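Side-chain contacts in cytokinesis protein 2 (Saccharomyces cerevisiae, PDB 4WPE), which mediates the cytoskeletal rearrangements required for cytokinesis, acting in a ring-like structure with the medial actin ring, and is represented here by its F-BAR domain: residues A[38-41]-A[42-46]; A[84-87]-A[88-92]; A[182-185]-A[186-190]. One frame throughout, in Å; residues are numbered along the deposited sequence.

Contact 1 (A[38-41]-A[42-46]); sequences DSMI and LFFKQ
Met40 reaches the rings of Phe43 and Phe44 about one turn further along helix 37-71 of the F-BAR domain, a pair of Met-aromatic contacts that share a single selenium, since this residue is deposited as selenomethionine. SE lies 4.9 Å from the centroid of the Phe44 ring, 26° off the ring normal, and approaches Phe43 more obliquely, with CD2 the nearest atom of that ring at 4.0 Å from SE. A bend at chi2 (-56°) carries the selenium of Met40 alongside Phe43, and these two side chains point the same way. Phe44 leaves the backbone differently: its CG sits beside its own N (chi1 -73°), which brings the ring back along the helix, where CE1 comes 4.0 Å from Met40 CB.

This buried side is closed by other helices. Ile107 of helix 76-162 touches Phe44, while Phe82 and Ile61 of the second subunit cover Met40 and Phe43, respectively. Ser39, also buried, makes weak hydrogen bonds through OG to Asp68 O and Asn72 ND2 of the second subunit. With an alanine in place of Phe44, the selenium would probably lose one of its two aromatic partners and Ile107 would be left facing a gap.

The other side is looser. Asp38, Leu42 and Lys45 are exposed, and the extended chain of Lys45 leads its amino end away from residues 38-41, its CB staying 3.6 Å from Ile41 O. Ile41 lies at the border, resting on Tyr108 and Thr111 of helix 76-162.

Beneath the Met-aromatic pair, Phe44 N donates to Met40 O at 2.8 Å, and Phe44 CG lies near that same oxygen.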
ATOM      1  N   ASP A  38     -21.012  -1.909 -12.313  1.00 71.79           N
ATOM      2  CA  ASP A  38     -20.000  -2.959 -12.383  1.00 71.93           C
ATOM      3  C   ASP A  38     -18.588  -2.380 -12.440  1.00 73.00           C
ATOM      4  O   ASP A  38     -17.618  -3.055 -12.100  1.00 75.69           O
ATOM      5  CB  ASP A  38     -20.243  -3.858 -13.597  1.00 76.66           C
ATOM      6  CG  ASP A  38     -21.501  -4.693 -13.465  1.00 84.66           C
ATOM      7  OD1 ASP A  38     -21.746  -5.237 -12.368  1.00 88.92           O
ATOM      8  OD2 ASP A  38     -22.244  -4.809 -14.460  1.00 95.28           O
ATOM      9  N   SER A  39     -18.480  -1.131 -12.878  1.00 64.63           N
ATOM     10  CA  SER A  39     -17.197  -0.449 -12.915  1.00 51.60           C
ATOM     11  C   SER A  39     -16.656  -0.274 -11.502  1.00 62.41           C
ATOM     12  O   SER A  39     -15.486  -0.551 -11.233  1.00 76.63           O
ATOM     13  CB  SER A  39     -17.327   0.912 -13.604  1.00 56.06           C
ATOM     14  OG  SER A  39     -17.851   0.783 -14.915  1.00 67.33           O
HETATM   15  N   MSE A  40     -17.518   0.183 -10.599  1.00 61.03           N
HETATM   16  CA  MSE A  40     -17.116   0.425  -9.219  1.00 67.42           C
HETATM   17  C   MSE A  40     -17.108  -0.860  -8.394  1.00 69.72           C
HETATM   18  O   MSE A  40     -16.241  -1.043  -7.537  1.00 63.70           O
HETATM   19  CB  MSE A  40     -18.030   1.469  -8.572  1.00 64.35           C
HETATM   20  CG  MSE A  40     -17.659   2.905  -8.921  1.00 68.31           C
HETATM   21 SE   MSE A  40     -15.800   3.315  -8.466  1.00 94.32          SE
HETATM   22  CE  MSE A  40     -15.679   5.120  -9.192  1.00 86.74           C
ATOM     23  N   ILE A  41     -18.069  -1.744  -8.658  1.00 61.39           N
ATOM     24  CA  ILE A  41     -18.132  -3.036  -7.980  1.00 61.62           C
ATOM     25  C   ILE A  41     -16.821  -3.803  -8.134  1.00 63.03           C
ATOM     26  O   ILE A  41     -16.272  -4.312  -7.159  1.00 58.03           O
ATOM     27  CB  ILE A  41     -19.285  -3.906  -8.517  1.00 58.45           C
ATOM     28  CG1 ILE A  41     -20.636  -3.308  -8.129  1.00 61.21           C
ATOM     29  CG2 ILE A  41     -19.185  -5.321  -7.973  1.00 50.20           C
ATOM     30  CD1 ILE A  41     -21.805  -3.913  -8.890  1.00 58.63           C
ATOM     31  N   LEU A  42     -16.318  -3.875  -9.363  1.00 68.13           N
ATOM     32  CA  LEU A  42     -15.063  -4.567  -9.626  1.00 63.02           C
ATOM     33  C   LEU A  42     -13.894  -3.830  -8.987  1.00 63.48           C
ATOM     34  O   LEU A  42     -12.989  -4.454  -8.433  1.00 71.91           O
ATOM     35  CB  LEU A  42     -14.828  -4.718 -11.129  1.00 53.60           C
ATOM     36  CG  LEU A  42     -13.626  -5.587 -11.517  1.00 49.98           C
ATOM     37  CD1 LEU A  42     -13.895  -7.055 -11.212  1.00 48.67           C
ATOM     38  CD2 LEU A  42     -13.260  -5.396 -12.981  1.00 42.21           C
ATOM     39  N   PHE A  43     -13.917  -2.502  -9.068  1.00 56.17           N
ATOM     40  CA  PHE A  43     -12.859  -1.683  -8.487  1.00 56.37           C
ATOM     41  C   PHE A  43     -12.758  -1.894  -6.981  1.00 58.92           C
ATOM     42  O   PHE A  43     -11.669  -2.093  -6.449  1.00 65.37           O
ATOM     43  CB  PHE A  43     -13.092  -0.201  -8.787  1.00 52.55           C
ATOM     44  CG  PHE A  43     -12.141   0.718  -8.069  1.00 56.54           C
ATOM     45  CD1 PHE A  43     -10.809   0.795  -8.448  1.00 53.42           C
ATOM     46  CD2 PHE A  43     -12.577   1.501  -7.014  1.00 55.91           C
ATOM     47  CE1 PHE A  43      -9.935   1.637  -7.793  1.00 51.13           C
ATOM     48  CE2 PHE A  43     -11.709   2.345  -6.353  1.00 54.78           C
ATOM     49  CZ  PHE A  43     -10.385   2.412  -6.741  1.00 57.73           C
ATOM     50  N   PHE A  44     -13.903  -1.845  -6.307  1.00 57.08           N
ATOM     51  CA  PHE A  44     -13.973  -2.053  -4.864  1.00 58.45           C
ATOM     52  C   PHE A  44     -13.409  -3.409  -4.468  1.00 60.78           C
ATOM     53  O   PHE A  44     -12.707  -3.533  -3.464  1.00 56.83           O
ATOM     54  CB  PHE A  44     -15.419  -1.937  -4.382  1.00 67.01           C
ATOM     55  CG  PHE A  44     -15.945  -0.531  -4.369  1.00 67.02           C
ATOM     56  CD1 PHE A  44     -17.290  -0.280  -4.591  1.00 67.97           C
ATOM     57  CD2 PHE A  44     -15.101   0.539  -4.114  1.00 66.02           C
ATOM     58  CE1 PHE A  44     -17.784   1.011  -4.574  1.00 67.18           C
ATOM     59  CE2 PHE A  44     -15.589   1.834  -4.091  1.00 67.03           C
ATOM     60  CZ  PHE A  44     -16.932   2.069  -4.323  1.00 66.72           C
ATOM     61  N   LYS A  45     -13.721  -4.424  -5.266  1.00 62.28           N
ATOM     62  CA  LYS A  45     -13.245  -5.774  -5.004  1.00 63.44           C
ATOM     63  C   LYS A  45     -11.730  -5.863  -5.139  1.00 67.90           C
ATOM     64  O   LYS A  45     -11.044  -6.305  -4.218  1.00 71.07           O
ATOM     65  CB  LYS A  45     -13.915  -6.769  -5.952  1.00 59.47           C
ATOM     66  CG  LYS A  45     -13.493  -8.209  -5.731  1.00 61.28           C
ATOM     67  CD  LYS A  45     -14.249  -9.155  -6.648  1.00 63.86           C
ATOM     68  CE  LYS A  45     -13.925 -10.602  -6.316  1.00 72.89           C
ATOM     69  NZ  LYS A  45     -14.158 -11.500  -7.479  1.00 83.04           N
ATOM     70  N   GLN A  46     -11.213  -5.437  -6.288  1.00 66.93           N
ATOM     71  CA  GLN A  46      -9.781  -5.513  -6.563  1.00 62.76           C
ATOM     72  C   GLN A  46      -8.974  -4.656  -5.596  1.00 59.63           C
ATOM     73  O   GLN A  46      -7.911  -5.063  -5.131  1.00 61.18           O
ATOM     74  CB  GLN A  46      -9.486  -5.093  -8.002  1.00 51.48           C
ATOM     75  CG  GLN A  46     -10.100  -6.006  -9.043  1.00 50.85           C
ATOM     76  CD  GLN A  46      -9.317  -6.006 -10.342  1.00 66.20           C
ATOM     77  OE1 GLN A  46      -9.791  -5.516 -11.371  1.00 62.50           O
ATOM     78  NE2 GLN A  46      -8.109  -6.562 -10.303  1.00 70.70           N
TER

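Contact 2 (A[84-87]-A[88-92]); sequences VVLS and VEKAR
Glu89, whose backbone N donates to Val85 O one turn back at 3.1 Å, presents both carboxylate oxygens to Arg92 in a two-pronged, side-on salt bridge. Arg92 NH2 meets Glu89 OE1 at 2.7 Å on the syn side, and Arg92 NE meets Glu89 OE2 at 2.9 Å from above the carboxylate plane. Both oxygens nevertheless lie nearly in the guanidinium plane, and both bonds are close to straight. The bend of Glu89 at chi2 (-65°) folds the acid along its own helix, 76-162, to receive the arginine edge. Further ionic partners surround the pair: Glu89 OE1 also bridges to Arg47 NE of the second subunit, while Arg92 NH1 bonds to Tyr54 OH and forms a salt bridge with Glu248 OE2.

A second polar site lies on another side of the helix. Val84 O accepts both Val88 N, at 2.7 Å, and the hydroxyl of Ser87, whose OG is 3.2 Å from it.

Apolar contacts fill the flanks. Val84 CG1 and Val88 CG2 touch at 4.0 Å with their side chains crossing obliquely, and Val88 continues onto Lys251 and Met254 of helix 170-259. Lys90 places CG between its backbone N and carbonyl carbon (chi1 53°), which sets the chain over the Leu86 carbonyl; its aliphatic CE then runs 4.3 Å from Leu86 CG. Leu86 itself packs on Thr62 and Asp66 of helix 37-71, and Val85 on Leu255 of helix 170-259 and Met40 of the second subunit.

Two acids and two arginines thus alternate in one network, in which Glu89 and Arg92 are buried. The carboxylates probably offset the closeness of the guanidinium groups of Arg92 and Arg47 of the second subunit, so that charge pairing is part of what joins the two chains here.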
ATOM      1  N   VAL A  84      10.457   1.637  17.431  1.00 63.81           N
ATOM      2  CA  VAL A  84       9.418   2.584  17.038  1.00 61.10           C
ATOM      3  C   VAL A  84       9.056   2.345  15.580  1.00 63.46           C
ATOM      4  O   VAL A  84       7.879   2.291  15.226  1.00 62.47           O
ATOM      5  CB  VAL A  84       9.857   4.049  17.236  1.00 61.34           C
ATOM      6  CG1 VAL A  84       8.924   4.993  16.493  1.00 69.84           C
ATOM      7  CG2 VAL A  84       9.897   4.395  18.714  1.00 62.87           C
ATOM      8  N   VAL A  85      10.075   2.189  14.740  1.00 66.70           N
ATOM      9  CA  VAL A  85       9.868   1.841  13.338  1.00 63.07           C
ATOM     10  C   VAL A  85       9.059   0.557  13.237  1.00 64.42           C
ATOM     11  O   VAL A  85       8.130   0.453  12.437  1.00 69.10           O
ATOM     12  CB  VAL A  85      11.204   1.663  12.587  1.00 60.36           C
ATOM     13  CG1 VAL A  85      10.957   1.214  11.156  1.00 44.28           C
ATOM     14  CG2 VAL A  85      12.005   2.954  12.607  1.00 57.00           C
ATOM     15  N   LEU A  86       9.413  -0.413  14.072  1.00 70.25           N
ATOM     16  CA  LEU A  86       8.730  -1.697  14.095  1.00 65.26           C
ATOM     17  C   LEU A  86       7.262  -1.546  14.477  1.00 61.74           C
ATOM     18  O   LEU A  86       6.390  -2.149  13.852  1.00 64.07           O
ATOM     19  CB  LEU A  86       9.431  -2.650  15.060  1.00 63.28           C
ATOM     20  CG  LEU A  86       8.843  -4.054  15.186  1.00 62.78           C
ATOM     21  CD1 LEU A  86       8.738  -4.710  13.819  1.00 57.32           C
ATOM     22  CD2 LEU A  86       9.703  -4.891  16.118  1.00 62.02           C
ATOM     23  N   SER A  87       6.991  -0.736  15.495  1.00 63.71           N
ATOM     24  CA  SER A  87       5.623  -0.571  15.983  1.00 67.74           C
ATOM     25  C   SER A  87       4.790   0.309  15.049  1.00 70.03           C
ATOM     26  O   SER A  87       3.598   0.065  14.851  1.00 71.39           O
ATOM     27  CB  SER A  87       5.623   0.011  17.400  1.00 63.99           C
ATOM     28  OG  SER A  87       5.669   1.425  17.379  1.00 65.38           O
ATOM     29  N   VAL A  88       5.420   1.332  14.481  1.00 68.71           N
ATOM     30  CA  VAL A  88       4.754   2.205  13.522  1.00 66.85           C
ATOM     31  C   VAL A  88       4.267   1.412  12.314  1.00 63.75           C
ATOM     32  O   VAL A  88       3.129   1.567  11.874  1.00 62.34           O
ATOM     33  CB  VAL A  88       5.688   3.342  13.047  1.00 70.38           C
ATOM     34  CG1 VAL A  88       5.234   3.898  11.703  1.00 77.07           C
ATOM     35  CG2 VAL A  88       5.768   4.441  14.096  1.00 70.30           C
ATOM     36  N   GLU A  89       5.131   0.545  11.796  1.00 64.00           N
ATOM     37  CA  GLU A  89       4.830  -0.190  10.573  1.00 62.18           C
ATOM     38  C   GLU A  89       3.778  -1.278  10.771  1.00 57.55           C
ATOM     39  O   GLU A  89       2.991  -1.543   9.867  1.00 64.91           O
ATOM     40  CB  GLU A  89       6.110  -0.799   9.995  1.00 66.35           C
ATOM     41  CG  GLU A  89       7.073   0.229   9.412  1.00 72.94           C
ATOM     42  CD  GLU A  89       6.504   0.946   8.199  1.00 81.16           C
ATOM     43  OE1 GLU A  89       6.556   0.372   7.090  1.00 84.12           O
ATOM     44  OE2 GLU A  89       6.004   2.080   8.354  1.00 84.51           O
ATOM     45  N   LYS A  90       3.753  -1.911  11.940  1.00 62.20           N
ATOM     46  CA  LYS A  90       2.734  -2.927  12.188  1.00 69.70           C
ATOM     47  C   LYS A  90       1.385  -2.261  12.453  1.00 65.26           C
ATOM     48  O   LYS A  90       0.335  -2.886  12.300  1.00 67.70           O
ATOM     49  CB  LYS A  90       3.122  -3.842  13.354  1.00 72.17           C
ATOM     50  CG  LYS A  90       3.473  -3.127  14.636  1.00 80.78           C
ATOM     51  CD  LYS A  90       3.613  -4.106  15.791  1.00 91.03           C
ATOM     52  CE  LYS A  90       4.667  -5.163  15.503  1.00 91.68           C
ATOM     53  NZ  LYS A  90       4.756  -6.168  16.600  1.00 87.58           N
ATOM     54  N   ALA A  91       1.416  -0.988  12.840  1.00 61.38           N
ATOM     55  CA  ALA A  91       0.194  -0.206  12.996  1.00 60.15           C
ATOM     56  C   ALA A  91      -0.425   0.099  11.633  1.00 63.24           C
ATOM     57  O   ALA A  91      -1.645   0.032  11.468  1.00 68.13           O
ATOM     58  CB  ALA A  91       0.472   1.081  13.754  1.00 45.31           C
ATOM     59  N   ARG A  92       0.420   0.438  10.663  1.00 58.95           N
ATOM     60  CA  ARG A  92      -0.038   0.652   9.293  1.00 55.39           C
ATOM     61  C   ARG A  92      -0.619  -0.634   8.724  1.00 60.69           C
ATOM     62  O   ARG A  92      -1.676  -0.621   8.092  1.00 72.54           O
ATOM     63  CB  ARG A  92       1.098   1.147   8.397  1.00 45.90           C
ATOM     64  CG  ARG A  92       1.645   2.512   8.769  1.00 49.46           C
ATOM     65  CD  ARG A  92       2.387   3.154   7.602  1.00 55.46           C
ATOM     66  NE  ARG A  92       3.463   2.318   7.077  1.00 62.90           N
ATOM     67  CZ  ARG A  92       3.409   1.657   5.923  1.00 67.51           C
ATOM     68  NH1 ARG A  92       2.324   1.726   5.163  1.00 64.14           N
ATOM     69  NH2 ARG A  92       4.442   0.926   5.528  1.00 70.35           N
TER

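Contact 3 (A[182-185]-A[186-190])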
ATOM      1  N   LYS A 182     -77.012  -9.671 -46.770  1.00 38.87           N
ATOM      2  CA  LYS A 182     -75.856 -10.247 -46.094  1.00 41.04           C
ATOM      3  C   LYS A 182     -74.773  -9.198 -45.886  1.00 52.84           C
ATOM      4  O   LYS A 182     -74.164  -9.121 -44.817  1.00 59.83           O
ATOM      5  CB  LYS A 182     -75.286 -11.427 -46.887  1.00 41.81           C
ATOM      6  CG  LYS A 182     -73.975 -11.963 -46.317  1.00 41.09           C
ATOM      7  CD  LYS A 182     -73.354 -13.022 -47.216  1.00 47.69           C
ATOM      8  CE  LYS A 182     -71.973 -13.424 -46.713  1.00 48.90           C
ATOM      9  NZ  LYS A 182     -71.268 -14.309 -47.685  1.00 54.16           N
ATOM     10  N   TRP A 183     -74.544  -8.383 -46.913  1.00 44.57           N
ATOM     11  CA  TRP A 183     -73.498  -7.369 -46.854  1.00 43.85           C
ATOM     12  C   TRP A 183     -74.024  -6.040 -46.333  1.00 44.92           C
ATOM     13  O   TRP A 183     -73.250  -5.140 -46.003  1.00 47.11           O
ATOM     14  CB  TRP A 183     -72.851  -7.203 -48.228  1.00 39.77           C
ATOM     15  CG  TRP A 183     -71.943  -8.343 -48.516  1.00 39.69           C
ATOM     16  CD1 TRP A 183     -72.199  -9.416 -49.314  1.00 38.63           C
ATOM     17  CD2 TRP A 183     -70.644  -8.556 -47.957  1.00 45.41           C
ATOM     18  NE1 TRP A 183     -71.127 -10.276 -49.307  1.00 45.34           N
ATOM     19  CE2 TRP A 183     -70.158  -9.769 -48.478  1.00 48.12           C
ATOM     20  CE3 TRP A 183     -69.838  -7.830 -47.073  1.00 46.81           C
ATOM     21  CZ2 TRP A 183     -68.904 -10.275 -48.149  1.00 52.18           C
ATOM     22  CZ3 TRP A 183     -68.592  -8.333 -46.745  1.00 47.60           C
ATOM     23  CH2 TRP A 183     -68.137  -9.543 -47.282  1.00 51.03           C
ATOM     24  N   GLU A 184     -75.344  -5.925 -46.255  1.00 48.00           N
ATOM     25  CA  GLU A 184     -75.965  -4.847 -45.502  1.00 55.30           C
ATOM     26  C   GLU A 184     -75.725  -5.120 -44.021  1.00 59.90           C
ATOM     27  O   GLU A 184     -75.348  -4.229 -43.260  1.00 63.82           O
ATOM     28  CB  GLU A 184     -77.460  -4.758 -45.807  1.00 61.60           C
ATOM     29  CG  GLU A 184     -78.174  -3.584 -45.164  1.00 69.66           C
ATOM     30  CD  GLU A 184     -79.668  -3.613 -45.430  1.00 83.03           C
ATOM     31  OE1 GLU A 184     -80.192  -2.646 -46.022  1.00 85.76           O
ATOM     32  OE2 GLU A 184     -80.317  -4.609 -45.050  1.00 90.33           O
ATOM     33  N   SER A 185     -75.929  -6.374 -43.630  1.00 55.17           N
ATOM     34  CA  SER A 185     -75.717  -6.808 -42.257  1.00 55.63           C
ATOM     35  C   SER A 185     -74.259  -6.642 -41.858  1.00 57.65           C
ATOM     36  O   SER A 185     -73.955  -6.099 -40.796  1.00 48.17           O
ATOM     37  CB  SER A 185     -76.142  -8.267 -42.080  1.00 52.52           C
ATOM     38  OG  SER A 185     -77.537  -8.421 -42.271  1.00 61.38           O
ATOM     39  N   ASN A 186     -73.365  -7.114 -42.721  1.00 56.02           N
ATOM     40  CA  ASN A 186     -71.931  -7.024 -42.481  1.00 45.10           C
ATOM     41  C   ASN A 186     -71.474  -5.582 -42.284  1.00 52.26           C
ATOM     42  O   ASN A 186     -70.712  -5.286 -41.365  1.00 57.41           O
ATOM     43  CB  ASN A 186     -71.167  -7.669 -43.637  1.00 42.14           C
ATOM     44  CG  ASN A 186     -71.110  -9.179 -43.523  1.00 43.56           C
ATOM     45  OD1 ASN A 186     -71.665  -9.763 -42.589  1.00 42.64           O
ATOM     46  ND2 ASN A 186     -70.457  -9.822 -44.484  1.00 42.24           N
ATOM     47  N   SER A 187     -71.952  -4.686 -43.142  1.00 53.07           N
ATOM     48  CA  SER A 187     -71.607  -3.273 -43.031  1.00 52.58           C
ATOM     49  C   SER A 187     -72.071  -2.690 -41.701  1.00 48.63           C
ATOM     50  O   SER A 187     -71.366  -1.892 -41.088  1.00 57.20           O
ATOM     51  CB  SER A 187     -72.214  -2.478 -44.188  1.00 50.63           C
ATOM     52  OG  SER A 187     -71.672  -2.898 -45.427  1.00 59.25           O
ATOM     53  N   GLN A 188     -73.259  -3.095 -41.262  1.00 51.81           N
ATOM     54  CA  GLN A 188     -73.833  -2.591 -40.019  1.00 52.37           C
ATOM     55  C   GLN A 188     -73.067  -3.089 -38.802  1.00 49.21           C
ATOM     56  O   GLN A 188     -72.771  -2.318 -37.890  1.00 52.85           O
ATOM     57  CB  GLN A 188     -75.303  -2.995 -39.909  1.00 60.44           C
ATOM     58  CG  GLN A 188     -76.217  -2.288 -40.892  1.00 67.17           C
ATOM     59  CD  GLN A 188     -77.634  -2.833 -40.872  1.00 71.93           C
ATOM     60  OE1 GLN A 188     -77.978  -3.676 -40.042  1.00 78.91           O
ATOM     61  NE2 GLN A 188     -78.464  -2.360 -41.796  1.00 61.80           N
ATOM     62  N   GLU A 189     -72.749  -4.381 -38.792  1.00 48.15           N
ATOM     63  CA  GLU A 189     -72.043  -4.977 -37.665  1.00 55.93           C
ATOM     64  C   GLU A 189     -70.605  -4.489 -37.583  1.00 55.44           C
ATOM     65  O   GLU A 189     -70.110  -4.183 -36.498  1.00 54.75           O
ATOM     66  CB  GLU A 189     -72.069  -6.503 -37.756  1.00 68.47           C
ATOM     67  CG  GLU A 189     -73.460  -7.088 -37.884  1.00 86.95           C
ATOM     68  CD  GLU A 189     -73.439  -8.572 -38.188  1.00 99.92           C
ATOM     69  OE1 GLU A 189     -72.344  -9.114 -38.453  1.00105.92           O
ATOM     70  OE2 GLU A 189     -74.522  -9.195 -38.167  1.00102.05           O
ATOM     71  N   TYR A 190     -69.934  -4.424 -38.729  1.00 54.11           N
ATOM     72  CA  TYR A 190     -68.556  -3.949 -38.779  1.00 49.35           C
ATOM     73  C   TYR A 190     -68.453  -2.525 -38.254  1.00 56.60           C
ATOM     74  O   TYR A 190     -67.501  -2.181 -37.551  1.00 56.30           O
ATOM     75  CB  TYR A 190     -68.015  -4.023 -40.201  1.00 48.03           C
ATOM     76  CG  TYR A 190     -67.544  -5.397 -40.606  1.00 51.72           C
ATOM     77  CD1 TYR A 190     -67.184  -6.336 -39.651  1.00 63.06           C
ATOM     78  CD2 TYR A 190     -67.452  -5.754 -41.945  1.00 47.03           C
ATOM     79  CE1 TYR A 190     -66.742  -7.594 -40.016  1.00 66.22           C
ATOM     80  CE2 TYR A 190     -67.014  -7.011 -42.320  1.00 55.10           C
ATOM     81  CZ  TYR A 190     -66.660  -7.927 -41.352  1.00 63.50           C
ATOM     82  OH  TYR A 190     -66.224  -9.178 -41.721  1.00 69.01           O
TER
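Trp183 O is gripped twice by Ser187: the hydroxyl OG donates to it at 2.8 Å, nearly in line with the carbonyl bond, and the backbone N donates at 3.2 Å from well above the carbonyl plane. Ser187 can do this because its OG lies beside its own backbone N (chi1 -64°), directed back toward the preceding turn of helix 170-259.

The indole of Trp183 is engaged by Asn186. Its ND2 sits 3.2 Å above one face of the ring, displaced toward the rim, with CZ3 and CE3 of Trp183 its nearest atoms. Amide and ring planes are almost perpendicular, 88° apart, and the amide nitrogen meets the pi face while Asn186 CB brushes Trp183 CE3 at 3.7 Å. One residue on, Glu184 and Gln188 run side by side in the same direction, with the methylene CG of Glu184 3.6 Å from Gln188 NE2. Ser185 OG, for its part, turns backward to bond Leu181 O.

This surface segment belongs to the predicted coiled coil of the domain, and helix 76-162 is its neighbour. Ala153 of that helix receives Trp183 and Ser187, Phe157 touches Glu184, Leu146 meets Tyr190, and Arg156 makes a cation-pi contact with the indole of Trp183.

All three contacts lie within single long helices of one F-BAR domain, on helices 37-71, 76-162 and 170-259 in turn. Contacts 1 and 2 of the same chain do not touch, their centres being 30 Å apart, yet they meet across the dimer: Val85 and Glu89 of contact 2 pack on Met40 and Phe43 of the second subunit, two of the residues that form contact 1 there. Contact 3 stands apart, 67 Å from contact 1 and 96 Å from contact 2 between centres, on the other side of the chain's centre from contact 2. There helix 170-259 packs on helix 76-162 of its own chain, with no touch from the second subunit.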